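PDB 6MGB: capsular polysaccharide export system protein KpsC from Thermosulfurimonas dismutans, which probably acts as a GT-B glycosyltransferase that transfers Kdo in beta-2,4 linkage while building the glycolipid anchor of bacterial capsules. Local coordinates for residues L175-E178 against D179-R182; R209-Y213 against L214-K218. All blocks are in the same frame, centred on the assembly; numbering follows the deposited sequence.

Overall arrangement
Contact 1 and contact 2 are both local turns of the chain, with centres about 13 Å apart on the same side of the protein. Contact 1 leads into helix 180-191. Contact 2 lies in the loop between helix 203-206 and strand 224-226. Each mixes buried and exposed residues. They touch where the ring of Phe-181 from contact 1 stacks on that of Tyr-213 from contact 2. Leu-214 also rests on the helix, as does Met-217 in one of its two conformers. The chemistry differs. Contact 1 is a network of capping bonds, whereas contact 2 has one weak backbone bond across it and two basic side chains outside.

Contact 1 (L175-E178 against D179-R182); sequences LADE and DTFR
Asp-177 and Thr-180 meet in a local cap, where the loop after helix 169-172 turns into helix 180-191. Each side chain binds the backbone of the other residue. The amide of Asp-177 donates to Thr-180 OG1 over 3.0 Å in a nearly straight bond, with an angle of 169° at the hydrogen. In return Asp-177 OD1 accepts from Thr-180 N at 3.1 Å and from Asp-179 N at 2.9 Å. Both of these bonds are weak and bent. One carboxylate oxygen thus serves two amides at the start of the helix. The torsions fit this exchange. CG of Asp-177 sits between its own N and carbonyl carbon (chi1 65°), which folds the carboxylate back over the turn. Thr-180 N also donates to Asp-177 O, from above the carbonyl plane. On the inner flank, Ala-176 CB packs 3.4 Å from Thr-180 OG1. The carbonyl oxygen of Glu-178 lies at the edge of the Phe-181 ring, in its plane, 3.7 Å from CD1. The outer flank is charged. In one of two conformers of Arg-182, its NE donates to Asp-179 OD2 at 2.9 Å, on the syn side of the carboxylate, as part of a salt bridge between residues three apart. Glu-178 OE1 pairs with Arg-172 of the preceding helix and accepts from a water at 2.6 Å. The side chain of Phe-181 lies about 4 Å, between nearest atoms, from that of Asp-163, a CMP-binding residue. The reciprocal bonds of Asp-177 and Thr-180 are those of a capping box, here leading into helix 180-191.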
loop_
_atom_site.group_PDB
_atom_site.type_symbol
_atom_site.label_atom_id
_atom_site.label_comp_id
_atom_site.label_asym_id
_atom_site.label_seq_id
_atom_site.Cartn_x
_atom_site.Cartn_y
_atom_site.Cartn_z
ATOM N N LEU A 175 5.506 13.607 0.228
ATOM C CA LEU A 175 5.783 14.979 0.650
ATOM C C LEU A 175 6.498 15.059 1.996
ATOM O O LEU A 175 6.556 16.135 2.602
ATOM C CB LEU A 175 4.495 15.808 0.698
ATOM C CG LEU A 175 3.583 15.669 -0.526
ATOM C CD1 LEU A 175 2.416 16.641 -0.439
ATOM C CD2 LEU A 175 4.352 15.866 -1.826
ATOM N N ALA A 176 7.064 13.955 2.471
ATOM C CA ALA A 176 7.785 13.910 3.734
ATOM C C ALA A 176 9.264 13.629 3.473
ATOM O O ALA A 176 9.718 13.589 2.326
ATOM C CB ALA A 176 7.149 12.858 4.643
ATOM N N ASP A 177 10.030 13.449 4.545
ATOM C CA ASP A 177 11.417 13.016 4.415
ATOM C C ASP A 177 11.805 12.242 5.670
ATOM O O ASP A 177 10.957 11.908 6.503
ATOM C CB ASP A 177 12.347 14.209 4.138
ATOM C CG ASP A 177 12.417 15.202 5.293
ATOM O OD1 ASP A 177 12.077 14.844 6.440
ATOM O OD2 ASP A 177 12.822 16.357 5.045
ATOM N N GLU A 178 13.101 11.960 5.804
ATOM C CA GLU A 178 13.569 11.114 6.895
ATOM C C GLU A 178 13.306 11.763 8.248
ATOM O O GLU A 178 12.984 11.075 9.224
ATOM C CB GLU A 178 15.062 10.819 6.728
ATOM C CG GLU A 178 15.425 10.027 5.470
ATOM C CD GLU A 178 15.325 10.844 4.194
ATOM O OE1 GLU A 178 15.638 12.052 4.232
ATOM O OE2 GLU A 178 14.924 10.283 3.151
ATOM N N ASP A 179 13.432 13.087 8.326
ATOM C CA ASP A 179 13.266 13.792 9.590
ATOM C C ASP A 179 11.806 13.928 10.003
ATOM O O ASP A 179 11.536 14.261 11.163
ATOM C CB ASP A 179 13.920 15.175 9.498
ATOM C CG ASP A 179 14.365 15.703 10.850
ATOM O OD1 ASP A 179 13.966 16.829 11.214
ATOM O OD2 ASP A 179 15.103 14.985 11.558
ATOM N N THR A 180 10.862 13.676 9.092
ATOM C CA THR A 180 9.450 13.676 9.461
ATOM C C THR A 180 9.155 12.645 10.543
ATOM O O THR A 180 8.267 12.856 11.377
ATOM C CB THR A 180 8.590 13.406 8.225
ATOM O OG1 THR A 180 8.966 14.309 7.178
ATOM C CG2 THR A 180 7.111 13.581 8.543
ATOM N N PHE A 181 9.885 11.528 10.550
ATOM C CA PHE A 181 9.657 10.506 11.566
ATOM C C PHE A 181 10.038 11.014 12.952
ATOM O O PHE A 181 9.370 10.695 13.943
ATOM C CB PHE A 181 10.433 9.241 11.208
ATOM C CG PHE A 181 9.827 8.469 10.075
ATOM C CD1 PHE A 181 10.155 8.764 8.762
ATOM C CD2 PHE A 181 8.913 7.459 10.323
ATOM C CE1 PHE A 181 9.589 8.058 7.717
ATOM C CE2 PHE A 181 8.344 6.750 9.284
ATOM C CZ PHE A 181 8.681 7.051 7.981
ATOM N N ARG A 182 11.109 11.805 13.046
ATOM C CA ARG A 182 11.469 12.405 14.328
ATOM C C ARG A 182 10.419 13.416 14.772
ATOM O O ARG A 182 10.043 13.452 15.949
ATOM C CB ARG A 182 12.845 13.066 14.240
ATOM C CG ARG A 182 13.327 13.654 15.556
ATOM C CD ARG A 182 14.795 14.048 15.489
ATOM N NE ARG A 182 15.052 15.086 14.493
ATOM C CZ ARG A 182 14.964 16.392 14.727
ATOM N NH1 ARG A 182 14.619 16.842 15.926
ATOM N NH2 ARG A 182 15.220 17.255 13.755
HETATM O O HOH W 1 15.684 14.046 5.914
#

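Contact 2 (R209-Y213 against L214-K218); sequences RKKGY and LARMK
From Gly-212 the backbone goes from extended into a short turn, with helical angles at Leu-214 to Arg-216 but without the regular helical bonds. This single turn belongs to the nucleotide-binding half of the GT-B fold, in the loop before strand 224-226. Across the turn, Arg-216 N donates weakly to Tyr-213 O over 3.5 Å. The same carbonyl oxygen is flanked by Met-217, whose CG, in one of two conformers, lies 3.4 Å from Tyr-213 O. The amides at the start of the turn face Asp-163, a CMP-binding residue. Its carboxylate accepts from the backbone N of Leu-214 and of Ala-215, and weakly from that of Tyr-213, an arrangement consistent with the turn helping to position this residue. Tyr-213 and Leu-214 are buried. The Tyr-213 ring stacks on Phe-181 of helix 180-191, and its hydroxyl is in a weak hydrogen bond with the amide of Gly-167. Leu-214 packs on Phe-181 and Met-184 of the same helix. Arg-216 takes the outer side. Its first methylenes, CB and CG, run back over the turn and lie beside Gly-212 O. The chain then bends at chi2 (-69°) and again at chi3 (-68°), which places the guanidinium beside the Lys-211 chain. Lys-211 passes obliquely over one face of that group, with CD 4.3 Å above the centre of the plane. The two like charges probably disfavour each other here. The lysine chain bends at its last torsion, chi4 -62°, and NZ ends over the same guanidinium face, 3.2 Å from Arg-216 NH1.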
loop_
_atom_site.group_PDB
_atom_site.type_symbol
_atom_site.label_atom_id
_atom_site.label_comp_id
_atom_site.label_asym_id
_atom_site.label_seq_id
_atom_site.Cartn_x
_atom_site.Cartn_y
_atom_site.Cartn_z
ATOM N N ARG A 209 16.153 -7.556 6.643
ATOM C CA ARG A 209 16.379 -7.242 5.238
ATOM C C ARG A 209 16.536 -5.748 4.987
ATOM O O ARG A 209 17.121 -5.364 3.969
ATOM C CB ARG A 209 15.228 -7.778 4.386
ATOM C CG ARG A 209 15.073 -9.290 4.436
ATOM C CD ARG A 209 13.934 -9.760 3.551
ATOM N NE ARG A 209 14.136 -9.365 2.159
ATOM C CZ ARG A 209 14.768 -10.099 1.247
ATOM N NH1 ARG A 209 15.268 -11.288 1.559
ATOM N NH2 ARG A 209 14.897 -9.639 0.010
ATOM N N LYS A 210 16.030 -4.905 5.883
ATOM C CA LYS A 210 16.084 -3.462 5.713
ATOM C C LYS A 210 16.332 -2.807 7.064
ATOM O O LYS A 210 16.248 -3.444 8.117
ATOM C CB LYS A 210 14.786 -2.910 5.104
ATOM C CG LYS A 210 14.400 -3.488 3.749
ATOM C CD LYS A 210 14.813 -2.577 2.603
ATOM C CE LYS A 210 14.182 -3.012 1.290
ATOM N NZ LYS A 210 12.693 -2.958 1.331
ATOM N N LYS A 211 16.641 -1.518 7.020
ATOM C CA LYS A 211 16.725 -0.678 8.203
ATOM C C LYS A 211 15.482 0.201 8.293
ATOM O O LYS A 211 14.796 0.449 7.299
ATOM C CB LYS A 211 17.989 0.183 8.164
ATOM C CG LYS A 211 19.280 -0.630 8.165
ATOM C CD LYS A 211 20.483 0.210 7.764
ATOM C CE LYS A 211 21.762 -0.618 7.775
ATOM N NZ LYS A 211 22.076 -1.147 9.131
ATOM N N GLY A 212 15.194 0.662 9.510
ATOM C CA GLY A 212 14.022 1.467 9.781
ATOM C C GLY A 212 14.388 2.894 10.156
ATOM O O GLY A 212 15.538 3.228 10.429
ATOM N N TYR A 213 13.366 3.748 10.161
ATOM C CA TYR A 213 13.560 5.134 10.567
ATOM C C TYR A 213 13.572 5.255 12.087
ATOM O O TYR A 213 14.587 5.626 12.686
ATOM C CB TYR A 213 12.464 6.020 9.967
ATOM C CG TYR A 213 12.440 6.053 8.454
ATOM C CD1 TYR A 213 13.241 6.942 7.747
ATOM C CD2 TYR A 213 11.603 5.211 7.733
ATOM C CE1 TYR A 213 13.217 6.983 6.363
ATOM C CE2 TYR A 213 11.572 5.245 6.350
ATOM C CZ TYR A 213 12.378 6.132 5.670
ATOM O OH TYR A 213 12.345 6.167 4.294
ATOM N N LEU A 214 12.445 4.936 12.729
ATOM C CA LEU A 214 12.372 5.007 14.184
ATOM C C LEU A 214 13.186 3.902 14.841
ATOM O O LEU A 214 13.685 4.082 15.957
ATOM C CB LEU A 214 10.915 4.927 14.638
ATOM C CG LEU A 214 10.002 6.067 14.181
ATOM C CD1 LEU A 214 8.549 5.727 14.465
ATOM C CD2 LEU A 214 10.391 7.367 14.865
ATOM N N ALA A 215 13.342 2.762 14.165
ATOM C CA ALA A 215 14.052 1.636 14.761
ATOM C C ALA A 215 15.520 1.963 15.011
ATOM O O ALA A 215 16.135 1.378 15.910
ATOM C CB ALA A 215 13.927 0.407 13.861
ATOM N N ARG A 216 16.094 2.886 14.238
ATOM C CA ARG A 216 17.492 3.271 14.395
ATOM C C ARG A 216 17.694 4.412 15.383
ATOM O O ARG A 216 18.836 4.677 15.770
ATOM C CB ARG A 216 18.089 3.688 13.047
ATOM C CG ARG A 216 17.937 2.648 11.956
ATOM C CD ARG A 216 18.774 1.407 12.171
ATOM N NE ARG A 216 20.212 1.643 12.054
ATOM C CZ ARG A 216 21.115 0.673 11.989
ATOM N NH1 ARG A 216 20.711 -0.584 12.026
ATOM N NH2 ARG A 216 22.412 0.952 11.896
ATOM N N MET A 217 16.629 5.093 15.789
ATOM C CA MET A 217 16.757 6.211 16.709
ATOM C C MET A 217 16.957 5.716 18.138
ATOM O O MET A 217 16.578 4.599 18.499
ATOM C CB MET A 217 15.517 7.102 16.656
ATOM C CG MET A 217 15.240 7.727 15.305
ATOM S SD MET A 217 13.811 8.823 15.380
ATOM C CE MET A 217 13.580 9.193 13.646
ATOM N N LYS A 218 17.564 6.574 18.954
ATOM C CA LYS A 218 17.688 6.348 20.392
ATOM C C LYS A 218 16.567 7.139 21.055
ATOM O O LYS A 218 16.669 8.356 21.228
ATOM C CB LYS A 218 19.056 6.779 20.911
ATOM C CG LYS A 218 20.200 5.869 20.509
ATOM C CD LYS A 218 21.506 6.346 21.125
ATOM C CE LYS A 218 22.679 5.474 20.706
ATOM N NZ LYS A 218 23.965 5.979 21.262
#